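Local coordinates for protein mucin-like protocadherin (Homo sapiens, PDB 6OAE) that probably forms, through an extracellular region whose two N-terminal cadherin repeats make up this chain, calcium-dependent heterophilic adhesion complexes with CDHR2 on adjacent microvilli, at residues D92-A97 with P191-T196; F137-E142 with L180-P185. All blocks are in the same frame, centred on the assembly; numbering follows the deposited sequence.

Interaction 1: residues D92-A97 with P191-T196; sequences DVNDNA and PSHTAT. With CA (calcium ion), chain C; CA (calcium ion), chain E; CA (calcium ion), chain D.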
loop_
_atom_site.group_PDB
_atom_site.type_symbol
_atom_site.label_atom_id
_atom_site.label_comp_id
_atom_site.label_asym_id
_atom_site.label_seq_id
_atom_site.Cartn_x
_atom_site.Cartn_y
_atom_site.Cartn_z
ATOM N N ASP A 92 -5.750 6.975 -0.708
ATOM C CA ASP A 92 -4.796 6.018 -0.107
ATOM C C ASP A 92 -4.031 6.710 1.021
ATOM O O ASP A 92 -3.635 7.913 0.881
ATOM C CB ASP A 92 -3.848 5.430 -1.154
ATOM C CG ASP A 92 -2.890 4.425 -0.542
ATOM O OD1 ASP A 92 -3.344 3.617 0.346
ATOM O OD2 ASP A 92 -1.687 4.476 -0.911
ATOM N N VAL A 93 -3.848 5.977 2.105
ATOM C CA VAL A 93 -3.014 6.330 3.281
ATOM C C VAL A 93 -1.916 5.260 3.363
ATOM O O VAL A 93 -2.175 4.089 2.964
ATOM C CB VAL A 93 -3.891 6.397 4.548
ATOM C CG1 VAL A 93 -3.074 6.383 5.841
ATOM C CG2 VAL A 93 -4.825 7.610 4.508
ATOM N N ASN A 94 -0.734 5.632 3.837
ATOM C CA ASN A 94 0.354 4.661 4.114
ATOM C C ASN A 94 -0.026 3.935 5.407
ATOM O O ASN A 94 0.435 4.353 6.491
ATOM C CB ASN A 94 1.727 5.361 4.151
ATOM C CG ASN A 94 2.851 4.384 4.416
ATOM O OD1 ASN A 94 2.625 3.181 4.377
ATOM N ND2 ASN A 94 4.048 4.890 4.693
ATOM N N ASP A 95 -0.868 2.900 5.314
ATOM C CA ASP A 95 -1.449 2.203 6.491
ATOM C C ASP A 95 -0.982 0.736 6.568
ATOM O O ASP A 95 -1.466 0.015 7.475
ATOM C CB ASP A 95 -2.984 2.327 6.507
ATOM C CG ASP A 95 -3.735 1.705 5.345
ATOM O OD1 ASP A 95 -3.142 1.553 4.262
ATOM O OD2 ASP A 95 -4.959 1.378 5.522
ATOM N N ASN A 96 -0.073 0.311 5.682
ATOM C CA ASN A 96 0.479 -1.063 5.621
ATOM C C ASN A 96 2.002 -0.990 5.727
ATOM O O ASN A 96 2.607 -0.047 5.170
ATOM C CB ASN A 96 0.027 -1.792 4.351
ATOM C CG ASN A 96 -1.460 -2.093 4.378
ATOM O OD1 ASN A 96 -1.885 -3.089 4.950
ATOM N ND2 ASN A 96 -2.253 -1.240 3.767
ATOM N N ALA A 97 2.598 -1.940 6.449
ATOM C CA ALA A 97 4.064 -2.041 6.624
ATOM C C ALA A 97 4.607 -2.977 5.548
ATOM O O ALA A 97 3.931 -3.929 5.136
ATOM C CB ALA A 97 4.407 -2.516 8.017
ATOM N N PRO A 191 3.649 9.072 8.340
ATOM C CA PRO A 191 3.910 7.670 8.685
ATOM C C PRO A 191 5.035 7.042 7.839
ATOM O O PRO A 191 5.181 7.393 6.670
ATOM C CB PRO A 191 2.571 7.000 8.351
ATOM C CG PRO A 191 2.090 7.773 7.145
ATOM C CD PRO A 191 2.509 9.200 7.421
ATOM N N SER A 192 5.810 6.143 8.443
ATOM C CA SER A 192 6.868 5.340 7.777
ATOM C C SER A 192 6.971 3.985 8.482
ATOM O O SER A 192 6.974 3.964 9.700
ATOM C CB SER A 192 8.187 6.047 7.771
ATOM O OG SER A 192 9.169 5.269 7.097
ATOM N N HIS A 193 7.057 2.901 7.733
ATOM C CA HIS A 193 7.123 1.539 8.301
ATOM C C HIS A 193 8.410 0.886 7.835
ATOM O O HIS A 193 8.743 1.054 6.655
ATOM C CB HIS A 193 5.921 0.716 7.879
ATOM C CG HIS A 193 4.627 1.406 8.124
ATOM N ND1 HIS A 193 3.933 1.996 7.102
ATOM C CD2 HIS A 193 3.919 1.615 9.265
ATOM C CE1 HIS A 193 2.826 2.535 7.591
ATOM N NE2 HIS A 193 2.798 2.317 8.924
ATOM N N THR A 194 9.061 0.154 8.732
ATOM C CA THR A 194 10.355 -0.514 8.470
ATOM C C THR A 194 10.185 -1.995 8.789
ATOM O O THR A 194 9.477 -2.311 9.762
ATOM C CB THR A 194 11.496 0.126 9.270
ATOM O OG1 THR A 194 11.626 1.478 8.835
ATOM C CG2 THR A 194 12.835 -0.550 9.063
ATOM N N ALA A 195 10.807 -2.849 7.982
ATOM C CA ALA A 195 10.965 -4.291 8.220
ATOM C C ALA A 195 12.463 -4.595 8.119
ATOM O O ALA A 195 13.203 -3.839 7.425
ATOM C CB ALA A 195 10.147 -5.077 7.240
ATOM N N THR A 196 12.902 -5.630 8.830
ATOM C CA THR A 196 14.323 -6.019 8.926
ATOM C C THR A 196 14.399 -7.524 8.696
ATOM O O THR A 196 13.439 -8.233 9.025
ATOM C CB THR A 196 14.947 -5.601 10.266
ATOM O OG1 THR A 196 14.483 -6.492 11.267
ATOM C CG2 THR A 196 14.620 -4.195 10.694
HETATM CA CA CA C . -3.266 2.200 2.065
HETATM CA CA CA E . 3.171 1.147 3.303
HETATM CA CA CA D . -6.166 0.243 4.047
HETATM O O HOH W 1 -7.747 0.063 5.854
#

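Interaction 2: residues F137-E142 with L180-P185; sequences FYTLQE and LVRDTP. With CA (calcium ion), chain E.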
loop_
_atom_site.group_PDB
_atom_site.type_symbol
_atom_site.label_atom_id
_atom_site.label_comp_id
_atom_site.label_asym_id
_atom_site.label_seq_id
_atom_site.Cartn_x
_atom_site.Cartn_y
_atom_site.Cartn_z
ATOM N N PHE A 137 12.383 1.227 -0.198
ATOM C CA PHE A 137 13.765 1.730 -0.060
ATOM C C PHE A 137 14.517 0.735 0.817
ATOM O O PHE A 137 14.118 0.538 1.974
ATOM C CB PHE A 137 13.757 3.128 0.540
ATOM C CG PHE A 137 13.239 4.163 -0.419
ATOM C CD1 PHE A 137 11.872 4.299 -0.655
ATOM C CD2 PHE A 137 14.124 4.993 -1.104
ATOM C CE1 PHE A 137 11.409 5.242 -1.564
ATOM C CE2 PHE A 137 13.653 5.942 -2.003
ATOM C CZ PHE A 137 12.298 6.071 -2.223
ATOM N N TYR A 138 15.571 0.147 0.261
ATOM C CA TYR A 138 16.347 -0.947 0.881
ATOM C C TYR A 138 17.733 -0.464 1.256
ATOM O O TYR A 138 18.388 0.248 0.452
ATOM C CB TYR A 138 16.466 -2.108 -0.087
ATOM C CG TYR A 138 15.161 -2.736 -0.465
ATOM C CD1 TYR A 138 14.411 -2.248 -1.530
ATOM C CD2 TYR A 138 14.670 -3.830 0.237
ATOM C CE1 TYR A 138 13.207 -2.840 -1.883
ATOM C CE2 TYR A 138 13.477 -4.436 -0.118
ATOM C CZ TYR A 138 12.743 -3.939 -1.179
ATOM O OH TYR A 138 11.550 -4.518 -1.532
ATOM N N THR A 139 18.164 -0.869 2.439
ATOM C CA THR A 139 19.473 -0.535 3.027
ATOM C C THR A 139 20.141 -1.817 3.481
ATOM O O THR A 139 19.447 -2.643 4.089
ATOM C CB THR A 139 19.317 0.435 4.200
ATOM O OG1 THR A 139 18.617 1.558 3.664
ATOM C CG2 THR A 139 20.653 0.864 4.756
ATOM N N LEU A 140 21.443 -1.957 3.209
ATOM C CA LEU A 140 22.262 -3.101 3.669
ATOM C C LEU A 140 23.237 -2.577 4.729
ATOM O O LEU A 140 23.979 -1.585 4.424
ATOM C CB LEU A 140 22.988 -3.693 2.470
ATOM C CG LEU A 140 23.601 -5.066 2.708
ATOM C CD1 LEU A 140 22.522 -6.139 2.753
ATOM C CD2 LEU A 140 24.633 -5.371 1.629
ATOM N N GLN A 141 23.217 -3.168 5.922
ATOM C CA GLN A 141 24.106 -2.778 7.051
ATOM C C GLN A 141 24.932 -3.997 7.468
ATOM O O GLN A 141 24.331 -5.013 7.811
ATOM C CB GLN A 141 23.265 -2.242 8.201
ATOM C CG GLN A 141 24.091 -1.779 9.391
ATOM C CD GLN A 141 23.256 -1.228 10.520
ATOM O OE1 GLN A 141 23.688 -1.224 11.677
ATOM N NE2 GLN A 141 22.052 -0.757 10.198
ATOM N N GLU A 142 26.258 -3.896 7.431
ATOM C CA GLU A 142 27.117 -5.038 7.829
ATOM C C GLU A 142 26.850 -5.347 9.306
ATOM O O GLU A 142 26.693 -4.403 10.106
ATOM C CB GLU A 142 28.599 -4.812 7.538
ATOM C CG GLU A 142 29.225 -3.651 8.264
ATOM C CD GLU A 142 30.687 -3.478 7.915
ATOM O OE1 GLU A 142 31.428 -3.013 8.784
ATOM O OE2 GLU A 142 31.081 -3.829 6.776
ATOM N N LEU A 180 17.349 -3.827 5.636
ATOM C CA LEU A 180 16.220 -2.979 6.087
ATOM C C LEU A 180 15.403 -2.591 4.875
ATOM O O LEU A 180 15.987 -2.355 3.809
ATOM C CB LEU A 180 16.726 -1.707 6.763
ATOM C CG LEU A 180 17.799 -1.893 7.825
ATOM C CD1 LEU A 180 18.180 -0.544 8.417
ATOM C CD2 LEU A 180 17.330 -2.838 8.908
ATOM N N VAL A 181 14.095 -2.481 5.044
ATOM C CA VAL A 181 13.251 -1.895 3.981
ATOM C C VAL A 181 12.340 -0.884 4.666
ATOM O O VAL A 181 11.896 -1.178 5.792
ATOM C CB VAL A 181 12.473 -2.965 3.192
ATOM C CG1 VAL A 181 11.483 -3.742 4.065
ATOM C CG2 VAL A 181 11.785 -2.354 1.989
ATOM N N ARG A 182 12.101 0.252 4.024
ATOM C CA ARG A 182 11.095 1.238 4.491
ATOM C C ARG A 182 10.234 1.602 3.286
ATOM O O ARG A 182 10.705 1.412 2.130
ATOM C CB ARG A 182 11.753 2.442 5.180
ATOM C CG ARG A 182 12.660 3.258 4.282
ATOM C CD ARG A 182 13.152 4.585 4.850
ATOM N NE ARG A 182 13.894 5.282 3.800
ATOM C CZ ARG A 182 15.191 5.113 3.505
ATOM N NH1 ARG A 182 15.961 4.274 4.186
ATOM N NH2 ARG A 182 15.727 5.807 2.519
ATOM N N ASP A 183 9.027 2.121 3.540
ATOM C CA ASP A 183 8.046 2.454 2.472
ATOM C C ASP A 183 8.014 3.970 2.220
ATOM O O ASP A 183 7.050 4.425 1.629
ATOM C CB ASP A 183 6.675 1.886 2.821
ATOM C CG ASP A 183 6.108 2.321 4.162
ATOM O OD1 ASP A 183 6.726 3.190 4.847
ATOM O OD2 ASP A 183 5.058 1.757 4.517
ATOM N N THR A 184 9.032 4.712 2.665
ATOM C CA THR A 184 9.172 6.173 2.445
ATOM C C THR A 184 10.608 6.487 2.045
ATOM O O THR A 184 11.543 5.828 2.493
ATOM C CB THR A 184 8.766 6.968 3.691
ATOM O OG1 THR A 184 9.653 6.641 4.772
ATOM C CG2 THR A 184 7.321 6.718 4.060
ATOM N N PRO A 185 10.846 7.505 1.200
ATOM C CA PRO A 185 12.211 7.892 0.866
ATOM C C PRO A 185 12.977 8.377 2.107
ATOM O O PRO A 185 14.146 8.102 2.199
ATOM C CB PRO A 185 12.068 9.059 -0.122
ATOM C CG PRO A 185 10.621 9.094 -0.517
ATOM C CD PRO A 185 9.834 8.320 0.512
HETATM CA CA CA E . 3.171 1.147 3.303
HETATM O O HOH W 2 15.977 0.901 4.234
#

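Interaction 1: residues D92-A97 with P191-T196
His-193 packs against Asn-94, Asn-96 and Ala-97 where the DxNDN calcium-binding linker between the two cadherin repeats meets the start of strand 194-204. In the tight part, the imidazole has the backbone N of Ala-97 over one face, offset toward the rim, while the carbonyl of Asn-94 comes in at the edge, O lying 3.2 Å from His-193 CE1. The CB atoms of Ala-97 and His-193 are 3.6 Å apart, an approach that suits a residue as small as alanine. With CG beside its own backbone N (chi1 -51°), the histidine turns its ring toward the linker, and ND1 probably hydrogen-bonds to Asp-183. The Asn-94 amide stands nearly perpendicular to the ring, 87° between planes, and splits its work: OD1 binds, at 2.4 Å, the calcium ion that Asn-96 O and Asp-183 also bind, whereas ND2 reaches Pro-191 O in a weak bond of 3.4 Å. Asparagine fits because one amide offers both a metal ligand and a donor. Packing is looser toward exposed Pro-191, whose CG only grazes Asn-94 CB at 3.9 Å. Asp-95 turns away, its carboxylate bridging two other calcium ions that Glu-17 and Glu-63 also bind: OD1 binds one together with Asp-92 OD1 and Val-93 O, and OD2, also hydrogen-bonded to Asn-18, binds the second at 2.2 Å, beside a water ligand.

Interaction 2: residues F137-E142 with L180-P185
Two antiparallel strands of the second cadherin repeat, edge strand 137-142 and strand 174-182, pair here in the Greek-key beta-sandwich of the fold. Phe-137 with Arg-182 and Thr-139 with Leu-180 are hydrogen-bonded pairs; Leu-180 N to Thr-139 O, at 2.9 Å, is almost straight (175°). Between them lies the non-hydrogen-bonded pair Tyr-138 and Val-181, whose buried side chains run side by side on the opposite face of the sheet. With Val-181 CG1 between its backbone N and carbonyl carbon (chi1 63°), CG2 is sent over the tyrosine ring, 3.7 Å from the Tyr-138 centroid, a CH-pi contact; Tyr-138 OH bonds to Ala-127 N. On the face of Phe-137 and Arg-182, a second CH-pi contact puts Pro-185 CA 3.6 Å from the Phe-137 ring centroid, the flat phenyl offering a broad face to the proline. Arg-182, extended from CG to NE, reaches across Phe-137 to the carbonyls of Thr-184 and Pro-185, its guanidinium within 18° of the phenyl plane and one face over Phe-137 CB. There NH2 donates to Pro-185 O at 2.8 Å, from above the carbonyl plane, and NE bonds weakly to Thr-184 O. Farther along, a water donates to Phe-137 O and lies 2.8 Å from Thr-139 OG1.

The two interactions, with centres 12 Å apart, meet at one calcium ion of the inter-repeat site. Interaction 1 supplies Asn-94 OD1 and Asn-96 O from the linker, and interaction 2 supplies Asp-183 OD2 just beyond the end of strand 174-182; Asp-129, Asp-131 and Asp-134 complete the site. His-193 ND1 is 2.8 Å from Asp-183 OD2, a probable hydrogen bond that would help orient this first-shell carboxylate. A second probable one, 2.7 Å between Ser-192 OG and Thr-184 OG1, ties the two loops together. The shared calcium and His-193 thus join the linker to two neighbouring strands, 174-182 and 194-204, of the second repeat's sheet.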